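Local coordinates for protein pectate lyase (Bacillus, PDB 3VMV) that probably cleaves the polygalacturonate of pectin by beta-elimination, as a secreted family 1 polysaccharide lyase built on a parallel beta-helix, at residues 132-137 with 168-173; 163-168 with 192-197. All blocks are in the same frame, centred on the assembly; numbering follows the deposited sequence.

Interaction 1. Residues 132-137 with 168-173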
loop_
_atom_site.group_PDB
_atom_site.type_symbol
_atom_site.label_atom_id
_atom_site.label_comp_id
_atom_site.label_asym_id
_atom_site.label_seq_id
_atom_site.Cartn_x
_atom_site.Cartn_y
_atom_site.Cartn_z
ATOM N N VAL A 132 2.797 8.036 -6.552
ATOM C CA VAL A 132 1.890 8.043 -5.446
ATOM C C VAL A 132 2.663 7.700 -4.190
ATOM O O VAL A 132 3.420 6.719 -4.193
ATOM C CB VAL A 132 0.848 6.970 -5.653
ATOM C CG1 VAL A 132 -0.090 6.877 -4.462
ATOM C CG2 VAL A 132 0.045 7.191 -6.960
ATOM N N TRP A 133 2.492 8.508 -3.152
ATOM C CA TRP A 133 3.149 8.293 -1.867
ATOM C C TRP A 133 2.069 8.082 -0.794
ATOM O O TRP A 133 1.238 8.980 -0.580
ATOM C CB TRP A 133 4.006 9.526 -1.587
ATOM C CG TRP A 133 4.866 9.416 -0.353
ATOM C CD1 TRP A 133 5.328 8.258 0.206
ATOM C CD2 TRP A 133 5.421 10.491 0.408
ATOM N NE1 TRP A 133 6.129 8.546 1.306
ATOM C CE2 TRP A 133 6.184 9.912 1.452
ATOM C CE3 TRP A 133 5.310 11.895 0.329
ATOM C CZ2 TRP A 133 6.876 10.679 2.381
ATOM C CZ3 TRP A 133 6.003 12.664 1.245
ATOM C CH2 TRP A 133 6.752 12.053 2.271
ATOM N N ILE A 134 2.067 6.895 -0.182
ATOM C CA ILE A 134 1.099 6.522 0.860
ATOM C C ILE A 134 1.930 6.427 2.142
ATOM O O ILE A 134 2.708 5.479 2.258
ATOM C CB ILE A 134 0.476 5.214 0.480
ATOM C CG1 ILE A 134 -0.381 5.457 -0.763
ATOM C CG2 ILE A 134 -0.379 4.620 1.683
ATOM C CD1 ILE A 134 -0.824 4.158 -1.481
ATOM N N ASP A 135 1.799 7.436 3.007
ATOM C CA ASP A 135 2.744 7.627 4.121
ATOM C C ASP A 135 2.052 7.892 5.441
ATOM O O ASP A 135 1.156 8.703 5.547
ATOM C CB ASP A 135 3.659 8.792 3.747
ATOM C CG ASP A 135 4.673 9.129 4.847
ATOM O OD1 ASP A 135 5.653 8.380 4.956
ATOM O OD2 ASP A 135 4.454 10.110 5.569
ATOM N N HIS A 136 2.491 7.219 6.494
ATOM C CA HIS A 136 2.051 7.553 7.847
ATOM C C HIS A 136 0.549 7.405 8.059
ATOM O O HIS A 136 -0.070 8.187 8.756
ATOM C CB HIS A 136 2.548 8.950 8.278
ATOM C CG HIS A 136 3.944 8.945 8.826
ATOM N ND1 HIS A 136 5.035 9.341 8.083
ATOM C CD2 HIS A 136 4.429 8.548 10.031
ATOM C CE1 HIS A 136 6.126 9.261 8.836
ATOM N NE2 HIS A 136 5.791 8.760 10.013
ATOM N N ASN A 137 -0.001 6.345 7.469
ATOM C CA ASN A 137 -1.401 6.004 7.656
ATOM C C ASN A 137 -1.561 4.746 8.504
ATOM O O ASN A 137 -0.578 4.071 8.831
ATOM C CB ASN A 137 -2.037 5.753 6.311
ATOM C CG ASN A 137 -1.766 6.875 5.309
ATOM O OD1 ASN A 137 -1.100 6.650 4.243
ATOM N ND2 ASN A 137 -2.283 8.030 5.577
ATOM N N SER A 168 5.083 3.946 2.826
ATOM C CA SER A 168 6.047 4.147 3.911
ATOM C C SER A 168 5.397 4.500 5.228
ATOM O O SER A 168 4.427 5.245 5.288
ATOM C CB SER A 168 7.045 5.238 3.490
ATOM O OG SER A 168 6.405 6.472 3.208
ATOM N N TRP A 169 5.992 4.010 6.315
ATOM C CA TRP A 169 5.607 4.459 7.665
ATOM C C TRP A 169 4.149 4.203 8.042
ATOM O O TRP A 169 3.611 4.897 8.881
ATOM C CB TRP A 169 5.954 5.954 7.893
ATOM C CG TRP A 169 7.463 6.176 7.813
ATOM C CD1 TRP A 169 8.162 6.762 6.776
ATOM C CD2 TRP A 169 8.426 5.873 8.844
ATOM N NE1 TRP A 169 9.509 6.837 7.120
ATOM C CE2 TRP A 169 9.696 6.283 8.360
ATOM C CE3 TRP A 169 8.336 5.282 10.115
ATOM C CZ2 TRP A 169 10.885 6.125 9.115
ATOM C CZ3 TRP A 169 9.522 5.143 10.874
ATOM C CH2 TRP A 169 10.771 5.567 10.346
ATOM N N ASN A 170 3.518 3.207 7.418
ATOM C CA ASN A 170 2.121 2.936 7.723
ATOM C C ASN A 170 1.992 1.783 8.670
ATOM O O ASN A 170 2.922 0.982 8.817
ATOM C CB ASN A 170 1.367 2.535 6.440
ATOM C CG ASN A 170 1.475 3.579 5.337
ATOM O OD1 ASN A 170 0.821 4.621 5.403
ATOM N ND2 ASN A 170 2.242 3.265 4.270
ATOM N N LYS A 171 0.835 1.660 9.302
ATOM C CA LYS A 171 0.521 0.412 10.029
ATOM C C LYS A 171 -0.562 -0.309 9.241
ATOM O O LYS A 171 -1.520 0.317 8.796
ATOM C CB LYS A 171 -0.002 0.707 11.418
ATOM C CG LYS A 171 1.031 1.430 12.311
ATOM C CD LYS A 171 0.473 1.560 13.741
ATOM C CE LYS A 171 1.537 2.166 14.677
ATOM N NZ LYS A 171 1.009 2.202 16.082
ATOM N N PHE A 172 -0.349 -1.610 9.010
ATOM C CA PHE A 172 -1.347 -2.498 8.396
ATOM C C PHE A 172 -1.595 -3.571 9.459
ATOM O O PHE A 172 -0.677 -4.316 9.817
ATOM C CB PHE A 172 -0.735 -3.218 7.184
ATOM C CG PHE A 172 -0.455 -2.345 5.992
ATOM C CD1 PHE A 172 -1.357 -2.325 4.919
ATOM C CD2 PHE A 172 0.691 -1.543 5.929
ATOM C CE1 PHE A 172 -1.130 -1.560 3.786
ATOM C CE2 PHE A 172 0.936 -0.776 4.801
ATOM C CZ PHE A 172 0.003 -0.762 3.722
ATOM N N GLU A 173 -2.817 -3.693 9.977
ATOM C CA GLU A 173 -3.049 -4.586 11.084
ATOM C C GLU A 173 -4.404 -5.227 10.959
ATOM O O GLU A 173 -5.317 -4.676 10.356
ATOM C CB GLU A 173 -3.022 -3.819 12.401
ATOM C CG GLU A 173 -1.734 -3.024 12.642
ATOM C CD GLU A 173 -1.594 -2.542 14.093
ATOM O OE1 GLU A 173 -1.567 -1.310 14.318
ATOM O OE2 GLU A 173 -1.487 -3.388 15.024
#
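S168 receives a hydrogen bond from W133 and gives one to D135, so its hydroxyl is held by two bonds, one received and one given. W133 NE1 lies 2.8 Å from S168 OG, which sits 20° out of the indole plane; S168 OG reaches D135 OD1 at 2.7 Å, on the anti lone pair. The other carboxylate oxygen, D135 OD2, takes the in-plane N-H of H136 ND1 at 2.7 Å and holds that ring's rotation. Over one face of the H136 imidazole stands W169 CB, a CH-pi contact 3.4 Å from the centroid; the two ring systems are nearly parallel (4°) but slid apart. N170 works along the backbone: with CG beside its own N (chi1 -56°), the amide sends ND2 to I134 O and receives N137 N on OD1 at 2.8 Å. I134 O thereby accepts two donors, the second being S168 N. The bonds from H136 N to S168 O and from K171 N to N137 O continue the parallel pairing through the turn, where H136 and W169 both have positive phi. Successive beta-helix coils thus pair at a corner: strand 132-135 adjoins strand 165-175, N199 extends the asparagine ladder beyond N170, and H198 stacks on W169.

Interaction 2. Residues 163-168 with 192-197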
loop_
_atom_site.group_PDB
_atom_site.type_symbol
_atom_site.label_atom_id
_atom_site.label_comp_id
_atom_site.label_asym_id
_atom_site.label_seq_id
_atom_site.Cartn_x
_atom_site.Cartn_y
_atom_site.Cartn_z
ATOM N N GLU A 163 2.436 2.639 -11.205
ATOM C CA GLU A 163 3.900 2.609 -11.256
ATOM C C GLU A 163 4.442 3.755 -10.438
ATOM O O GLU A 163 3.819 4.831 -10.385
ATOM C CB GLU A 163 4.388 2.790 -12.710
ATOM C CG GLU A 163 5.837 2.433 -12.955
ATOM C CD GLU A 163 6.134 2.352 -14.462
ATOM O OE1 GLU A 163 5.272 2.789 -15.244
ATOM O OE2 GLU A 163 7.204 1.866 -14.866
ATOM N N TYR A 164 5.637 3.559 -9.862
ATOM C CA TYR A 164 6.356 4.606 -9.124
ATOM C C TYR A 164 5.604 4.955 -7.850
ATOM O O TYR A 164 5.095 6.072 -7.680
ATOM C CB TYR A 164 6.636 5.878 -9.998
ATOM C CG TYR A 164 7.517 5.612 -11.202
ATOM C CD1 TYR A 164 8.864 5.355 -11.052
ATOM C CD2 TYR A 164 6.979 5.627 -12.494
ATOM C CE1 TYR A 164 9.663 5.091 -12.155
ATOM C CE2 TYR A 164 7.767 5.384 -13.596
ATOM C CZ TYR A 164 9.099 5.116 -13.406
ATOM O OH TYR A 164 9.898 4.866 -14.490
ATOM N N ILE A 165 5.520 3.984 -6.941
ATOM C CA ILE A 165 4.659 4.094 -5.768
ATOM C C ILE A 165 5.512 3.802 -4.542
ATOM O O ILE A 165 6.303 2.844 -4.573
ATOM C CB ILE A 165 3.532 3.077 -5.863
ATOM C CG1 ILE A 165 2.849 3.215 -7.230
ATOM C CG2 ILE A 165 2.551 3.240 -4.672
ATOM C CD1 ILE A 165 1.734 2.273 -7.484
ATOM N N THR A 166 5.391 4.636 -3.502
ATOM C CA THR A 166 6.070 4.370 -2.228
ATOM C C THR A 166 5.058 4.294 -1.116
ATOM O O THR A 166 4.236 5.198 -0.979
ATOM C CB THR A 166 7.092 5.446 -1.919
ATOM O OG1 THR A 166 8.184 5.343 -2.837
ATOM C CG2 THR A 166 7.676 5.271 -0.506
ATOM N N VAL A 167 5.146 3.226 -0.338
ATOM C CA VAL A 167 4.272 2.953 0.783
ATOM C C VAL A 167 5.199 2.927 1.999
ATOM O O VAL A 167 6.005 1.992 2.148
ATOM C CB VAL A 167 3.648 1.583 0.585
ATOM C CG1 VAL A 167 2.774 1.152 1.784
ATOM C CG2 VAL A 167 2.805 1.606 -0.714
ATOM N N SER A 168 5.083 3.946 2.826
ATOM C CA SER A 168 6.047 4.147 3.911
ATOM C C SER A 168 5.397 4.500 5.228
ATOM O O SER A 168 4.427 5.245 5.288
ATOM C CB SER A 168 7.045 5.238 3.490
ATOM O OG SER A 168 6.405 6.472 3.208
ATOM N N ASP A 192 4.337 -1.859 -11.633
ATOM C CA ASP A 192 5.777 -2.014 -11.498
ATOM C C ASP A 192 6.313 -0.913 -10.613
ATOM O O ASP A 192 5.685 0.132 -10.473
ATOM C CB ASP A 192 6.439 -1.898 -12.861
ATOM C CG ASP A 192 7.843 -2.487 -12.905
ATOM O OD1 ASP A 192 8.619 -2.143 -13.838
ATOM O OD2 ASP A 192 8.220 -3.315 -12.054
ATOM N N LYS A 193 7.500 -1.141 -10.041
ATOM C CA LYS A 193 8.279 -0.089 -9.377
ATOM C C LYS A 193 7.579 0.443 -8.097
ATOM O O LYS A 193 7.084 1.603 -8.003
ATOM C CB LYS A 193 8.679 1.014 -10.359
ATOM C CG LYS A 193 9.509 0.478 -11.531
ATOM C CD LYS A 193 9.913 1.667 -12.388
ATOM C CE LYS A 193 10.446 1.223 -13.730
ATOM N NZ LYS A 193 9.360 0.633 -14.566
ATOM N N ILE A 194 7.503 -0.460 -7.117
ATOM C CA ILE A 194 6.882 -0.169 -5.805
ATOM C C ILE A 194 7.925 -0.333 -4.689
ATOM O O ILE A 194 8.611 -1.348 -4.643
ATOM C CB ILE A 194 5.761 -1.193 -5.516
ATOM C CG1 ILE A 194 4.970 -1.548 -6.788
ATOM C CG2 ILE A 194 4.868 -0.771 -4.332
ATOM C CD1 ILE A 194 4.145 -0.358 -7.356
ATOM N N THR A 195 7.979 0.627 -3.773
ATOM C CA THR A 195 8.817 0.541 -2.576
ATOM C C THR A 195 7.910 0.463 -1.360
ATOM O O THR A 195 6.994 1.292 -1.217
ATOM C CB THR A 195 9.628 1.851 -2.459
ATOM O OG1 THR A 195 10.460 1.991 -3.610
ATOM C CG2 THR A 195 10.502 1.865 -1.179
ATOM N N TYR A 196 8.235 -0.436 -0.438
ATOM C CA TYR A 196 7.619 -0.457 0.876
ATOM C C TYR A 196 8.724 -0.313 1.909
ATOM O O TYR A 196 9.640 -1.129 1.937
ATOM C CB TYR A 196 6.926 -1.792 1.135
ATOM C CG TYR A 196 5.814 -2.160 0.190
ATOM C CD1 TYR A 196 4.494 -1.916 0.512
ATOM C CD2 TYR A 196 6.082 -2.777 -1.020
ATOM C CE1 TYR A 196 3.471 -2.284 -0.381
ATOM C CE2 TYR A 196 5.048 -3.139 -1.908
ATOM C CZ TYR A 196 3.753 -2.886 -1.547
ATOM O OH TYR A 196 2.753 -3.241 -2.453
ATOM N N HIS A 197 8.636 0.694 2.765
ATOM C CA HIS A 197 9.630 0.810 3.829
ATOM C C HIS A 197 9.064 1.365 5.104
ATOM O O HIS A 197 8.136 2.178 5.119
ATOM C CB HIS A 197 10.885 1.615 3.339
ATOM C CG HIS A 197 10.684 3.091 3.245
ATOM N ND1 HIS A 197 10.951 3.948 4.299
ATOM C CD2 HIS A 197 10.249 3.875 2.227
ATOM C CE1 HIS A 197 10.691 5.193 3.919
ATOM N NE2 HIS A 197 10.256 5.172 2.668
HETATM O O HOH W 1 7.686 -0.660 -16.020
#
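Strands 165-168 and 192-197, successive rungs of the parallel beta-helix, run 11° apart with axes 4.7 Å from each other, and the bonds I165 N to K193 O, T195 N to I165 O, V167 N to T195 O (2.8 Å) and H197 N to V167 O alternate in an unbroken register. At the start, K193 stretches beside the extended E163 side chain and bends at its last torsion (chi4 69°), which brings NZ into a salt bridge 2.5 Å from E163 OE2. A second salt bridge joins K193 NZ to D192 OD1 at 3.0 Å, so one lysine bridges two acids; a water donates to both, probably easing their repulsion, and D192 OD2 accepts from D215 N. Y164 runs alongside K193, its CE1 3.4 Å from K193 CD. On one face apolar side chains stand rung on rung: I165 CD1 meets I194 CD1 at 3.6 Å, and V167 CB touches Y196 CD1 at 3.6 Å. The other face carries T166 beside T195, then S168 CB over one face of the H197 imidazole, 3.7 Å from its centroid, with T166 CG2 at that ring's edge. M158 of strand 156-158 packs against the I165, V167, I194 and Y196 face; F219 of strand 215-219, the next coil, stacks on H197.

Overall arrangement
Interactions 1 and 2 are consecutive steps of one ladder along the parallel beta-helix, their centres about 11 Å apart. Strand 165-175 belongs to both: its 165-168 part pairs with 192-197 on one flank, while the preceding coil, 132-135, pairs on the other. Probable backbone hydrogen bonds tie them directly, I134 N to T166 O and V132 O to T166 N, each 2.9 Å. S168 is the shared residue; its hydroxyl serves interaction 1 and its CB interaction 2. Aromatic contacts also cross the boundary, since the W169 and H197 rings meet at about 80°. Both contacts are largely buried, with centres about 7 and 8 Å from the chain centre, and they join successive coils of the same beta-helix.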